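PDB 4C24: L-fuculose phosphate aldolase from Streptococcus pneumoniae, which is a zinc-bearing member of the class II aldolase and adducin N-terminal domain family, in the AraD-like clan, and forms a four-chain assembly. Local coordinates for residues A[81-86]-A[94-99]; A[30-35]-A[75-80]; A[36-41]-A[85-90]; A[146-149]-A[154-157]; A[8-13]-A[69-74]. All blocks are in the same frame, centred on the assembly; numbering follows the deposited sequence.

Interactions 1 and 4 are buried contacts in which helices lie on the central mixed sheet. Interaction 1 packs apolar groups against imidazoles and holds the zinc ligand His98, whereas interaction 4 is plainly apolar. Interaction 2 is buried too but polar, beside the same zinc site, and water 1 is common to it and interaction 1. Interaction 3 shares Ile85 and Gln86 with interaction 1 and strand 32-37 with interaction 2; being only partly buried, it combines packed rings with a guanidinium on backbone carbonyls. Interaction 5 lies at the surface and comes down to one salt bridge. Its centre is about 25 Å from that of interaction 4, on the opposite side of the chain's centre.

Interaction 1 of 5, residues A[81-86]-A[94-99]; sequences YMHLIQ and DAIIHA. With ZN (zinc ion), chain B.
His83 rests its imidazole obliquely on Ile96, with ND1 3.5 Å from Ile96 CG2, where helix 80-89 packs on strand 95-99 of the central mixed sheet of this class II aldolase fold. One turn along the helix, Gln86 crosses the same isoleucine at about a right angle, placing its CB 3.5 Å from Ile96 CD1. A beta-branched residue suits this spot because its CG2 branch meets the His83 ring while CD1 reaches Gln86 CB. Met82 reaches His98, two strand residues on, through a CH-pi contact: the CE methyl lies over one ring face, 4.1 Å from the centroid and 13° off the normal. A bend at chi3 (65°) turns that methyl onto the ring, a shape the flexible thioether chain adopts easily.

The second shell is polar. His83 ND1 is hydrogen-bonded to Ser34 OG and its NE2 to Asn32 OD1, both on strand 32-37, so the buried ring is fixed in rotation at two corners. The His98 ring is oriented by the bond between ND1 and Ile162 O. This directs its other nitrogen to the metal, which His100 and His160 also bind: His98 NE2 lies 2.0 Å from the zinc ion.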
# COMPACT_ATOMS: atom_id res chain seq x y z
N TYR A 81 30.11 -4.60 -10.63
CA TYR A 81 31.13 -5.36 -9.94
C TYR A 81 30.59 -6.05 -8.69
O TYR A 81 31.01 -7.17 -8.36
CB TYR A 81 32.35 -4.51 -9.68
CG TYR A 81 33.49 -5.25 -9.04
CD1 TYR A 81 34.05 -6.40 -9.61
CD2 TYR A 81 34.01 -4.79 -7.84
CE1 TYR A 81 35.11 -7.07 -9.02
CE2 TYR A 81 35.05 -5.46 -7.23
CZ TYR A 81 35.60 -6.59 -7.79
OH TYR A 81 36.62 -7.26 -7.20
N MET A 82 29.56 -5.46 -8.08
CA MET A 82 28.88 -6.14 -6.99
C MET A 82 28.25 -7.45 -7.46
O MET A 82 28.28 -8.46 -6.79
CB MET A 82 27.87 -5.23 -6.32
CG MET A 82 27.03 -5.94 -5.29
SD MET A 82 26.11 -4.81 -4.22
CE MET A 82 25.03 -4.08 -5.45
N HIS A 83 27.72 -7.46 -8.70
CA HIS A 83 27.22 -8.71 -9.23
C HIS A 83 28.33 -9.65 -9.64
O HIS A 83 28.35 -10.83 -9.25
CB HIS A 83 26.38 -8.44 -10.53
CG HIS A 83 25.08 -7.74 -10.29
ND1 HIS A 83 23.86 -8.31 -10.57
CD2 HIS A 83 24.82 -6.52 -9.75
CE1 HIS A 83 22.89 -7.45 -10.27
NE2 HIS A 83 23.45 -6.37 -9.73
N LEU A 84 29.29 -9.13 -10.40
CA LEU A 84 30.36 -9.95 -10.94
C LEU A 84 31.18 -10.68 -9.87
O LEU A 84 31.49 -11.86 -10.02
CB LEU A 84 31.26 -9.11 -11.83
CG LEU A 84 32.29 -9.87 -12.66
CD1 LEU A 84 31.62 -10.86 -13.64
CD2 LEU A 84 33.22 -8.91 -13.38
N ILE A 85 31.48 -10.00 -8.75
CA ILE A 85 32.29 -10.64 -7.72
C ILE A 85 31.57 -11.84 -7.08
O ILE A 85 32.20 -12.80 -6.64
CB ILE A 85 32.75 -9.62 -6.66
CG1 ILE A 85 33.96 -10.16 -5.90
CG2 ILE A 85 31.61 -9.17 -5.75
CD1 ILE A 85 34.49 -9.17 -4.88
N GLN A 86 30.23 -11.79 -7.06
CA GLN A 86 29.49 -12.95 -6.61
C GLN A 86 29.74 -14.12 -7.55
O GLN A 86 30.01 -15.21 -7.12
CB GLN A 86 28.00 -12.65 -6.49
CG GLN A 86 27.66 -11.49 -5.57
CD GLN A 86 27.70 -11.87 -4.08
OE1 GLN A 86 27.72 -13.05 -3.73
NE2 GLN A 86 27.60 -10.86 -3.22
N ASP A 94 23.63 -18.13 -10.20
CA ASP A 94 23.72 -17.81 -11.63
C ASP A 94 22.85 -16.61 -12.05
O ASP A 94 22.79 -16.24 -13.23
CB ASP A 94 23.37 -19.02 -12.51
CG ASP A 94 24.42 -20.14 -12.45
OD1 ASP A 94 25.54 -19.91 -11.94
OD2 ASP A 94 24.14 -21.25 -12.93
N ALA A 95 22.15 -16.02 -11.09
CA ALA A 95 21.34 -14.85 -11.38
C ALA A 95 21.26 -14.02 -10.12
O ALA A 95 21.15 -14.59 -9.03
CB ALA A 95 19.95 -15.24 -11.84
N ILE A 96 21.28 -12.70 -10.28
CA ILE A 96 21.32 -11.78 -9.14
C ILE A 96 20.39 -10.62 -9.39
O ILE A 96 20.33 -10.06 -10.51
CB ILE A 96 22.74 -11.25 -8.92
CG1 ILE A 96 23.64 -12.41 -8.52
CG2 ILE A 96 22.79 -10.16 -7.83
CD1 ILE A 96 25.12 -12.10 -8.45
N ILE A 97 19.66 -10.22 -8.34
CA ILE A 97 18.85 -9.04 -8.41
C ILE A 97 19.23 -8.13 -7.28
O ILE A 97 19.36 -8.61 -6.12
CB ILE A 97 17.35 -9.37 -8.32
CG1 ILE A 97 16.93 -10.24 -9.53
CG2 ILE A 97 16.53 -8.08 -8.22
CD1 ILE A 97 15.48 -10.69 -9.48
N HIS A 98 19.46 -6.86 -7.60
CA HIS A 98 19.64 -5.81 -6.58
C HIS A 98 18.46 -4.85 -6.67
O HIS A 98 18.05 -4.41 -7.78
CB HIS A 98 20.96 -5.09 -6.79
CG HIS A 98 21.07 -3.78 -6.07
ND1 HIS A 98 21.09 -3.68 -4.70
CD2 HIS A 98 21.17 -2.51 -6.54
CE1 HIS A 98 21.19 -2.41 -4.35
NE2 HIS A 98 21.27 -1.67 -5.44
N ALA A 99 17.88 -4.53 -5.52
CA ALA A 99 16.73 -3.67 -5.49
C ALA A 99 16.76 -2.77 -4.28
O ALA A 99 17.39 -3.12 -3.29
CB ALA A 99 15.45 -4.50 -5.50
ZN ZN B . 21.36 0.31 -5.46
O HOH W 1 22.76 1.20 -6.73

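Interaction 2 of 5, residues A[30-35]-A[75-80]; sequences GGNLSV and LPSSEW. With SO4 (sulfate ion), chain E.
Asn32 ND2 and Ser77 OG come within 3.0 Å of each other, but the angle is too poor for a hydrogen bond; what unites them is a shared partner. Both donate to oxygen O4 of a sulfate ion, Asn32 ND2 at 2.9 Å and Ser77 OG at 2.7 Å. A second sulfate oxygen, O1, takes an almost straight bond (177°) from Ser78 N at 2.8 Å and another from Ser78 OG. Ser48 OG and Gly49 N add further bonds to the ion. Small hydroxyl and amide donors with bare backbone NH groups suit such a place, since they surround an oxyanion without bulk. The sulfate probably came from the crystallisation liquor, yet its setting is consistent with an anion pocket beside the metal site of this aldolase fold.

Turns shape the backbone here: the side-chain oxygen Ser77 OG accepts from Glu79 N at 3.0 Å, forming an ST turn. A type I turn from Ser77 to Trp80 overlaps it and brings Glu79 to the N-cap of helix 80-89.

Packing is slight. Asn32 OD1, already engaged by His83, lies 3.6 Å from Glu79 CB, and the amide holds an unstaggered chi1 of 25° between its bonds to the sulfate and the histidine.

Water completes the contact: water 1, a zinc ligand, donates to Gly30 O and to Glu79 OE2, the latter at 2.9 Å. Gly30 has a positive phi (70°), a backbone shape glycine adopts readily; separately, its CA lies 3.4 Å from sulfate O2.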
# COMPACT_ATOMS: atom_id res chain seq x y z
N GLY A 30 18.37 2.72 -9.13
CA GLY A 30 19.47 2.08 -8.42
C GLY A 30 19.40 0.56 -8.39
O GLY A 30 20.28 -0.06 -7.80
N GLY A 31 18.37 -0.01 -9.02
CA GLY A 31 18.16 -1.47 -9.06
C GLY A 31 18.77 -2.06 -10.31
O GLY A 31 18.96 -1.37 -11.31
N ASN A 32 19.10 -3.34 -10.26
CA ASN A 32 19.80 -3.97 -11.40
C ASN A 32 19.67 -5.47 -11.35
O ASN A 32 19.44 -6.06 -10.29
CB ASN A 32 21.28 -3.52 -11.56
CG ASN A 32 21.88 -3.05 -10.25
OD1 ASN A 32 22.33 -3.87 -9.46
ND2 ASN A 32 21.89 -1.74 -10.03
N LEU A 33 19.78 -6.12 -12.50
CA LEU A 33 19.66 -7.56 -12.59
C LEU A 33 20.77 -8.07 -13.47
O LEU A 33 21.20 -7.39 -14.43
CB LEU A 33 18.33 -7.99 -13.23
CG LEU A 33 17.04 -7.50 -12.59
CD1 LEU A 33 16.70 -6.06 -13.00
CD2 LEU A 33 15.88 -8.43 -12.88
N SER A 34 21.19 -9.28 -13.18
CA SER A 34 22.17 -9.94 -14.01
C SER A 34 21.96 -11.44 -14.03
O SER A 34 21.29 -12.02 -13.16
CB SER A 34 23.58 -9.63 -13.50
OG SER A 34 23.84 -10.35 -12.32
N VAL A 35 22.53 -12.05 -15.08
CA VAL A 35 22.65 -13.50 -15.15
C VAL A 35 24.06 -13.83 -15.57
O VAL A 35 24.71 -13.08 -16.31
CB VAL A 35 21.67 -14.16 -16.17
CG1 VAL A 35 20.27 -14.28 -15.58
CG2 VAL A 35 21.68 -13.43 -17.51
N LEU A 75 26.56 1.96 -20.99
CA LEU A 75 27.30 1.73 -19.75
C LEU A 75 26.53 0.71 -18.92
O LEU A 75 25.30 0.80 -18.79
CB LEU A 75 27.48 3.03 -18.97
CG LEU A 75 28.48 4.06 -19.52
CD1 LEU A 75 28.82 5.08 -18.43
CD2 LEU A 75 29.75 3.42 -20.06
N PRO A 76 27.25 -0.28 -18.37
CA PRO A 76 26.60 -1.25 -17.51
C PRO A 76 26.16 -0.59 -16.21
O PRO A 76 26.67 0.48 -15.83
CB PRO A 76 27.71 -2.27 -17.22
CG PRO A 76 28.97 -1.51 -17.40
CD PRO A 76 28.69 -0.55 -18.52
N SER A 77 25.21 -1.24 -15.55
CA SER A 77 24.80 -0.85 -14.19
C SER A 77 26.02 -0.41 -13.38
O SER A 77 27.06 -1.06 -13.44
CB SER A 77 24.19 -2.03 -13.48
OG SER A 77 24.01 -1.75 -12.10
N SER A 78 25.87 0.66 -12.59
CA SER A 78 26.97 1.08 -11.71
C SER A 78 27.35 -0.03 -10.73
O SER A 78 28.47 -0.02 -10.21
CB SER A 78 26.61 2.33 -10.90
OG SER A 78 25.45 2.13 -10.13
N GLU A 79 26.47 -0.99 -10.51
CA GLU A 79 26.74 -2.07 -9.54
C GLU A 79 27.29 -3.35 -10.17
O GLU A 79 27.25 -4.43 -9.58
CB GLU A 79 25.49 -2.38 -8.71
CG GLU A 79 24.96 -1.19 -7.94
CD GLU A 79 25.85 -0.71 -6.79
OE1 GLU A 79 27.01 -1.17 -6.62
OE2 GLU A 79 25.35 0.17 -6.09
N TRP A 80 27.77 -3.24 -11.42
CA TRP A 80 28.20 -4.42 -12.13
C TRP A 80 29.23 -5.25 -11.41
O TRP A 80 29.18 -6.46 -11.49
CB TRP A 80 28.70 -4.05 -13.55
CG TRP A 80 29.97 -3.23 -13.52
CD1 TRP A 80 30.08 -1.87 -13.52
CD2 TRP A 80 31.31 -3.74 -13.47
NE1 TRP A 80 31.41 -1.49 -13.44
CE2 TRP A 80 32.19 -2.62 -13.40
CE3 TRP A 80 31.86 -5.03 -13.42
CZ2 TRP A 80 33.59 -2.75 -13.32
CZ3 TRP A 80 33.24 -5.17 -13.35
CH2 TRP A 80 34.09 -4.03 -13.30
S SO4 E . 22.13 1.49 -12.04
O1 SO4 E . 23.42 2.01 -12.53
O2 SO4 E . 22.12 1.67 -10.58
O3 SO4 E . 21.11 2.30 -12.73
O4 SO4 E . 21.99 0.04 -12.33
O HOH W 1 22.76 1.20 -6.73

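Interaction 3 of 5, residues A[36-41]-A[85-90]; sequences FDREKQ and IQYQTR
Tyr87 and Phe36 exchange methylenes and ring faces where helix 80-89 meets the end of strand 32-37. Beginning at CB, Tyr87 lies over one face of the Phe36 ring, 3.9 Å from its centroid. Tyr87 CG comes next, 3.6 Å from Phe36 CG. The six-membered ring then passes beneath Phe36 CB, which is centred over the face at 3.3 Å from the ring centroid, a close CH-pi contact. The ring planes are within 17° of parallel but slid apart, so they barely overlap; each ring covers the other residue's CB instead. At the tip, Tyr87 OH is hydrogen-bonded to Ser34 OG, so tyrosine offers both an aromatic face for packing and a hydroxyl for a buried polar neighbour.

Arg38 closes the outer side. A bend at chi2 (-81°) turns its guanidinium back toward the helix end, where Arg38 NH1 donates to Tyr87 O at 3.1 Å. Arg38 NH2 makes a short but weak bond, 2.6 Å with a poor angle, to Arg90 O and also binds Ile93 O, while NE pairs with Asp94 OD1 in a salt bridge. A guanidinium suits this corner because it can serve several carbonyls and a carboxylate together.

The aromatic pair sits against Met43 of strand 42-45, and Tyr87 also touches Ile96 of strand 95-99, so this last turn of helix 80-89 is laid across three adjacent strands.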
# COMPACT_ATOMS: atom_id res chain seq x y z
N PHE A 36 24.53 -14.98 -15.10
CA PHE A 36 25.85 -15.49 -15.47
C PHE A 36 25.70 -16.82 -16.20
O PHE A 36 25.06 -17.74 -15.70
CB PHE A 36 26.71 -15.66 -14.21
CG PHE A 36 28.17 -15.86 -14.51
CD1 PHE A 36 28.94 -14.79 -15.00
CD2 PHE A 36 28.78 -17.09 -14.33
CE1 PHE A 36 30.29 -14.96 -15.28
CE2 PHE A 36 30.14 -17.26 -14.60
CZ PHE A 36 30.88 -16.20 -15.09
N ASP A 37 26.30 -16.89 -17.38
CA ASP A 37 26.32 -18.12 -18.17
C ASP A 37 27.62 -18.82 -17.80
O ASP A 37 28.70 -18.31 -18.12
CB ASP A 37 26.26 -17.73 -19.65
CG ASP A 37 26.23 -18.92 -20.59
OD1 ASP A 37 26.85 -19.97 -20.30
OD2 ASP A 37 25.57 -18.78 -21.65
N ARG A 38 27.53 -19.96 -17.11
CA ARG A 38 28.73 -20.68 -16.63
C ARG A 38 29.56 -21.34 -17.73
O ARG A 38 30.78 -21.48 -17.58
CB ARG A 38 28.37 -21.75 -15.59
CG ARG A 38 27.82 -21.18 -14.30
CD ARG A 38 28.94 -20.71 -13.40
NE ARG A 38 28.37 -19.99 -12.28
CZ ARG A 38 29.06 -19.30 -11.39
NH1 ARG A 38 30.39 -19.24 -11.47
NH2 ARG A 38 28.41 -18.67 -10.41
N GLU A 39 28.91 -21.76 -18.81
CA GLU A 39 29.61 -22.44 -19.90
C GLU A 39 30.44 -21.39 -20.64
O GLU A 39 31.62 -21.61 -20.93
CB GLU A 39 28.61 -23.12 -20.84
N LYS A 40 29.82 -20.24 -20.88
CA LYS A 40 30.47 -19.14 -21.60
C LYS A 40 31.31 -18.24 -20.71
O LYS A 40 32.19 -17.54 -21.20
CB LYS A 40 29.43 -18.30 -22.35
CG LYS A 40 28.61 -19.08 -23.36
CD LYS A 40 27.72 -18.16 -24.18
CE LYS A 40 26.75 -18.96 -25.04
NZ LYS A 40 25.58 -19.39 -24.24
N GLN A 41 31.05 -18.28 -19.40
CA GLN A 41 31.69 -17.39 -18.43
C GLN A 41 31.46 -15.92 -18.78
O GLN A 41 32.38 -15.10 -18.77
CB GLN A 41 33.18 -17.72 -18.30
CG GLN A 41 33.44 -19.13 -17.79
CD GLN A 41 33.25 -19.23 -16.29
OE1 GLN A 41 33.92 -18.53 -15.52
NE2 GLN A 41 32.35 -20.10 -15.86
N ILE A 85 31.48 -10.00 -8.75
CA ILE A 85 32.29 -10.64 -7.72
C ILE A 85 31.57 -11.84 -7.08
O ILE A 85 32.20 -12.80 -6.64
CB ILE A 85 32.75 -9.62 -6.66
CG1 ILE A 85 33.96 -10.16 -5.90
CG2 ILE A 85 31.61 -9.17 -5.75
CD1 ILE A 85 34.49 -9.17 -4.88
N GLN A 86 30.23 -11.79 -7.06
CA GLN A 86 29.49 -12.95 -6.61
C GLN A 86 29.74 -14.12 -7.55
O GLN A 86 30.01 -15.21 -7.12
CB GLN A 86 28.00 -12.65 -6.49
CG GLN A 86 27.66 -11.49 -5.57
CD GLN A 86 27.70 -11.87 -4.08
OE1 GLN A 86 27.72 -13.05 -3.73
NE2 GLN A 86 27.60 -10.86 -3.22
N TYR A 87 29.61 -13.88 -8.86
CA TYR A 87 29.80 -14.97 -9.77
C TYR A 87 31.23 -15.53 -9.76
O TYR A 87 31.44 -16.72 -9.98
CB TYR A 87 29.45 -14.52 -11.17
CG TYR A 87 28.03 -14.11 -11.35
CD1 TYR A 87 26.99 -14.91 -10.91
CD2 TYR A 87 27.72 -12.86 -11.91
CE1 TYR A 87 25.66 -14.54 -11.10
CE2 TYR A 87 26.39 -12.46 -12.10
CZ TYR A 87 25.37 -13.30 -11.71
OH TYR A 87 24.05 -12.92 -11.89
N GLN A 88 32.20 -14.66 -9.48
CA GLN A 88 33.60 -15.04 -9.35
C GLN A 88 33.87 -15.91 -8.15
O GLN A 88 34.84 -16.65 -8.16
CB GLN A 88 34.47 -13.80 -9.20
CG GLN A 88 34.60 -12.96 -10.46
CD GLN A 88 35.31 -11.65 -10.23
OE1 GLN A 88 35.61 -11.31 -9.08
NE2 GLN A 88 35.59 -10.92 -11.29
N THR A 89 33.05 -15.80 -7.11
CA THR A 89 33.39 -16.41 -5.82
C THR A 89 32.42 -17.51 -5.38
O THR A 89 32.68 -18.22 -4.40
CB THR A 89 33.48 -15.34 -4.70
OG1 THR A 89 32.24 -14.65 -4.58
CG2 THR A 89 34.59 -14.33 -4.98
N ARG A 90 31.30 -17.63 -6.10
CA ARG A 90 30.24 -18.57 -5.78
C ARG A 90 29.80 -19.31 -7.02
O ARG A 90 29.47 -18.66 -8.01
CB ARG A 90 29.03 -17.81 -5.26
CG ARG A 90 29.38 -16.91 -4.11
CD ARG A 90 28.15 -16.50 -3.39
NE ARG A 90 27.24 -17.58 -3.00
CZ ARG A 90 26.47 -17.46 -1.92
NH1 ARG A 90 26.60 -16.37 -1.18
NH2 ARG A 90 25.61 -18.40 -1.59

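Interaction 4 of 5, residues A[146-149]-A[154-157]; sequences AKAM and AVLL
Val155 meets the helical segment 146-149 with both methyl branches, and this is the tight part of the contact. CG2 stands 3.6 Å from Ala148 CB, while the valine's CB is 3.8 Å from Met149 CB. With chi1 at 66°, CG2 lies anti to the backbone N and faces Ala148, whereas CG1 is set on the side of the methionine. The short alanine lets the helix come close to the strand. Met149, longer and more pliable, runs on beside the backbone: its CG is 3.6 Å from Ala154 O, and SD passes 3.9 Å from Ala154 CA.

The other side is looser and watery. Here the two backbones are joined through water 2, which donates to Ala148 O at 2.9 Å and to Ala154 O at 2.7 Å. Helix 139-149 and strand 154-157 are consecutive elements of a beta-alpha-beta unit that starts at strand 130-131, and Leu163 of strand 161-166 packs on Val155 as well.

No direct hydrogen bond crosses between the segments, so apolar packing and one bridging water hold them. On the helix side, Ala148 O also accepts from Arg129 NH1 and Met149 O from Arg90 NH1, which implies that arginines and water meet the polar needs of an otherwise apolar joint.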
# COMPACT_ATOMS: atom_id res chain seq x y z
N ALA A 146 29.78 -9.36 -0.98
CA ALA A 146 30.23 -10.74 -1.16
C ALA A 146 30.43 -11.40 0.19
O ALA A 146 29.92 -12.46 0.45
CB ALA A 146 31.51 -10.80 -1.98
N LYS A 147 31.16 -10.72 1.07
CA LYS A 147 31.48 -11.31 2.36
C LYS A 147 30.24 -11.54 3.22
O LYS A 147 30.06 -12.63 3.78
CB LYS A 147 32.46 -10.40 3.07
CG LYS A 147 33.83 -10.40 2.42
CD LYS A 147 34.80 -9.49 3.11
CE LYS A 147 35.49 -10.22 4.25
NZ LYS A 147 36.45 -9.28 4.85
N ALA A 148 29.36 -10.54 3.29
CA ALA A 148 28.17 -10.65 4.13
C ALA A 148 27.08 -11.55 3.54
O ALA A 148 26.12 -11.88 4.24
CB ALA A 148 27.63 -9.28 4.46
N MET A 149 27.20 -11.90 2.25
CA MET A 149 26.27 -12.86 1.67
C MET A 149 26.79 -14.30 1.72
O MET A 149 26.09 -15.23 1.32
CB MET A 149 25.93 -12.47 0.24
CG MET A 149 24.58 -13.04 -0.16
SD MET A 149 23.86 -12.45 -1.70
CE MET A 149 24.46 -13.70 -2.82
N ALA A 154 20.82 -13.97 0.19
CA ALA A 154 20.49 -12.56 0.17
C ALA A 154 21.32 -11.85 1.20
O ALA A 154 21.81 -12.49 2.13
CB ALA A 154 19.01 -12.34 0.44
N VAL A 155 21.46 -10.55 1.01
CA VAL A 155 22.21 -9.70 1.94
C VAL A 155 21.64 -8.30 1.90
O VAL A 155 21.21 -7.83 0.84
CB VAL A 155 23.73 -9.70 1.65
CG1 VAL A 155 24.06 -9.06 0.32
CG2 VAL A 155 24.52 -8.99 2.73
N LEU A 156 21.54 -7.63 3.04
CA LEU A 156 21.18 -6.23 3.07
C LEU A 156 22.43 -5.33 2.89
O LEU A 156 23.51 -5.61 3.43
CB LEU A 156 20.45 -5.89 4.38
CG LEU A 156 19.27 -6.77 4.79
CD1 LEU A 156 18.67 -6.33 6.11
CD2 LEU A 156 18.24 -6.78 3.66
N LEU A 157 22.27 -4.27 2.13
CA LEU A 157 23.35 -3.33 1.86
C LEU A 157 23.05 -2.08 2.67
O LEU A 157 22.03 -1.42 2.49
CB LEU A 157 23.37 -2.97 0.38
CG LEU A 157 23.47 -4.19 -0.54
CD1 LEU A 157 23.37 -3.72 -1.99
CD2 LEU A 157 24.72 -5.05 -0.28
O HOH W 2 23.30 -12.30 4.41

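Interaction 5 of 5, residues A[8-13]-A[69-74]; sequences DVKQEL and VVEGER
The carboxylate of Glu71 is the flat group of this contact, and Lys10 meets it from above the plane: NZ approaches OE1 from a direction 38° out of the carboxylate, not along its rim. The distance from Lys10 NZ to Glu71 OE1 is 2.8 Å, making a salt bridge in which the ammonium is the donor. It links helix 7-22 with strand 69-71, an outermost strand of the mixed sheet within this chain.

The two backbones are far apart, with the CA atoms of Lys10 and Gly72, the closest pair, separated by 11.3 Å. Only long chains can span such a gap. Lys10 does so fully extended beyond CG, while Glu71, also extended, crosses the lysine chain at about a right angle. On its way the lysine side chain touches Val62 of strand 61-64 and Glu57 in a nearby loop. Since both partners are partly exposed, solvent would be expected to soften their attraction.

Backbone irregularities shape the strand side. Val70 and Glu71 both face Val62 in a classic beta bulge, and Glu71 directs its CB toward the helix. Gly72 follows with a phi of 104°, where any side chain would be jammed against the carbonyl O of Glu71. Met4 packs on Glu71, whose side chain is about 7 Å from the nickel ion bound by Gly1, Ser2 and His3. Just behind the ammonium, Lys10 CE comes to 3.5 Å from Glu71 OE1.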
# COMPACT_ATOMS: atom_id res chain seq x y z
N ASP A 8 17.51 -15.14 -25.36
CA ASP A 8 16.64 -15.61 -24.29
C ASP A 8 17.00 -14.93 -22.96
O ASP A 8 16.13 -14.32 -22.33
CB ASP A 8 16.68 -17.14 -24.17
N VAL A 9 18.28 -14.98 -22.58
CA VAL A 9 18.70 -14.37 -21.30
C VAL A 9 18.47 -12.86 -21.25
O VAL A 9 18.03 -12.35 -20.23
CB VAL A 9 20.14 -14.76 -20.84
CG1 VAL A 9 20.36 -16.26 -20.90
CG2 VAL A 9 21.21 -14.02 -21.63
N LYS A 10 18.73 -12.15 -22.34
CA LYS A 10 18.51 -10.71 -22.40
C LYS A 10 17.04 -10.33 -22.19
O LYS A 10 16.70 -9.42 -21.42
CB LYS A 10 19.06 -10.13 -23.70
CG LYS A 10 20.57 -10.27 -23.84
CD LYS A 10 21.03 -9.65 -25.14
CE LYS A 10 22.55 -9.67 -25.25
NZ LYS A 10 23.00 -9.03 -26.52
N GLN A 11 16.17 -11.05 -22.89
CA GLN A 11 14.74 -10.82 -22.78
C GLN A 11 14.27 -11.08 -21.37
O GLN A 11 13.38 -10.37 -20.87
CB GLN A 11 13.97 -11.74 -23.72
CG GLN A 11 14.18 -11.45 -25.19
CD GLN A 11 13.64 -12.57 -26.05
OE1 GLN A 11 14.01 -13.73 -25.87
NE2 GLN A 11 12.75 -12.23 -26.96
N GLU A 12 14.84 -12.11 -20.74
CA GLU A 12 14.48 -12.49 -19.39
C GLU A 12 14.88 -11.41 -18.39
O GLU A 12 14.09 -11.09 -17.50
CB GLU A 12 15.00 -13.86 -18.99
CG GLU A 12 14.35 -14.41 -17.72
CD GLU A 12 14.83 -15.80 -17.33
OE1 GLU A 12 16.05 -16.05 -17.32
OE2 GLU A 12 13.96 -16.65 -17.02
N LEU A 13 16.05 -10.81 -18.55
CA LEU A 13 16.43 -9.67 -17.70
C LEU A 13 15.41 -8.55 -17.79
O LEU A 13 15.02 -7.97 -16.79
CB LEU A 13 17.80 -9.13 -18.07
CG LEU A 13 18.94 -10.05 -17.70
CD1 LEU A 13 20.20 -9.59 -18.39
CD2 LEU A 13 19.18 -10.04 -16.20
N VAL A 69 33.80 -5.49 -21.17
CA VAL A 69 32.55 -5.46 -21.94
C VAL A 69 32.80 -6.07 -23.32
O VAL A 69 33.75 -5.70 -24.00
CB VAL A 69 32.02 -4.03 -22.09
CG1 VAL A 69 30.77 -4.03 -22.97
CG2 VAL A 69 31.67 -3.48 -20.72
N VAL A 70 31.96 -7.03 -23.67
CA VAL A 70 32.07 -7.70 -24.97
C VAL A 70 30.83 -7.50 -25.85
O VAL A 70 30.89 -7.70 -27.08
CB VAL A 70 32.41 -9.20 -24.80
CG1 VAL A 70 33.85 -9.35 -24.31
CG2 VAL A 70 31.41 -9.88 -23.87
N GLU A 71 29.70 -7.12 -25.27
CA GLU A 71 28.52 -6.72 -26.07
C GLU A 71 27.81 -5.56 -25.41
O GLU A 71 27.70 -5.54 -24.20
CB GLU A 71 27.52 -7.87 -26.17
CG GLU A 71 27.84 -8.96 -27.15
CD GLU A 71 26.59 -9.70 -27.65
OE1 GLU A 71 25.63 -9.89 -26.87
OE2 GLU A 71 26.58 -10.09 -28.84
N GLY A 72 27.30 -4.62 -26.20
CA GLY A 72 26.50 -3.50 -25.72
C GLY A 72 27.25 -2.20 -25.69
O GLY A 72 28.42 -2.16 -25.29
N GLU A 73 26.59 -1.12 -26.12
CA GLU A 73 27.22 0.19 -26.17
C GLU A 73 26.86 1.02 -24.95
O GLU A 73 27.47 2.06 -24.73
CB GLU A 73 26.77 0.95 -27.42
CG GLU A 73 26.58 0.06 -28.63
CD GLU A 73 27.83 -0.06 -29.47
OE1 GLU A 73 28.93 -0.25 -28.91
OE2 GLU A 73 27.70 0.03 -30.71
N ARG A 74 25.86 0.57 -24.20
CA ARG A 74 25.44 1.27 -22.98
C ARG A 74 26.44 1.01 -21.90
O ARG A 74 27.10 -0.02 -21.91
CB ARG A 74 24.08 0.78 -22.49
CG ARG A 74 22.93 1.08 -23.43
CD ARG A 74 22.69 2.57 -23.58
NE ARG A 74 21.42 2.80 -24.27
CZ ARG A 74 20.85 3.98 -24.45
NH1 ARG A 74 21.42 5.09 -23.99
NH2 ARG A 74 19.70 4.05 -25.09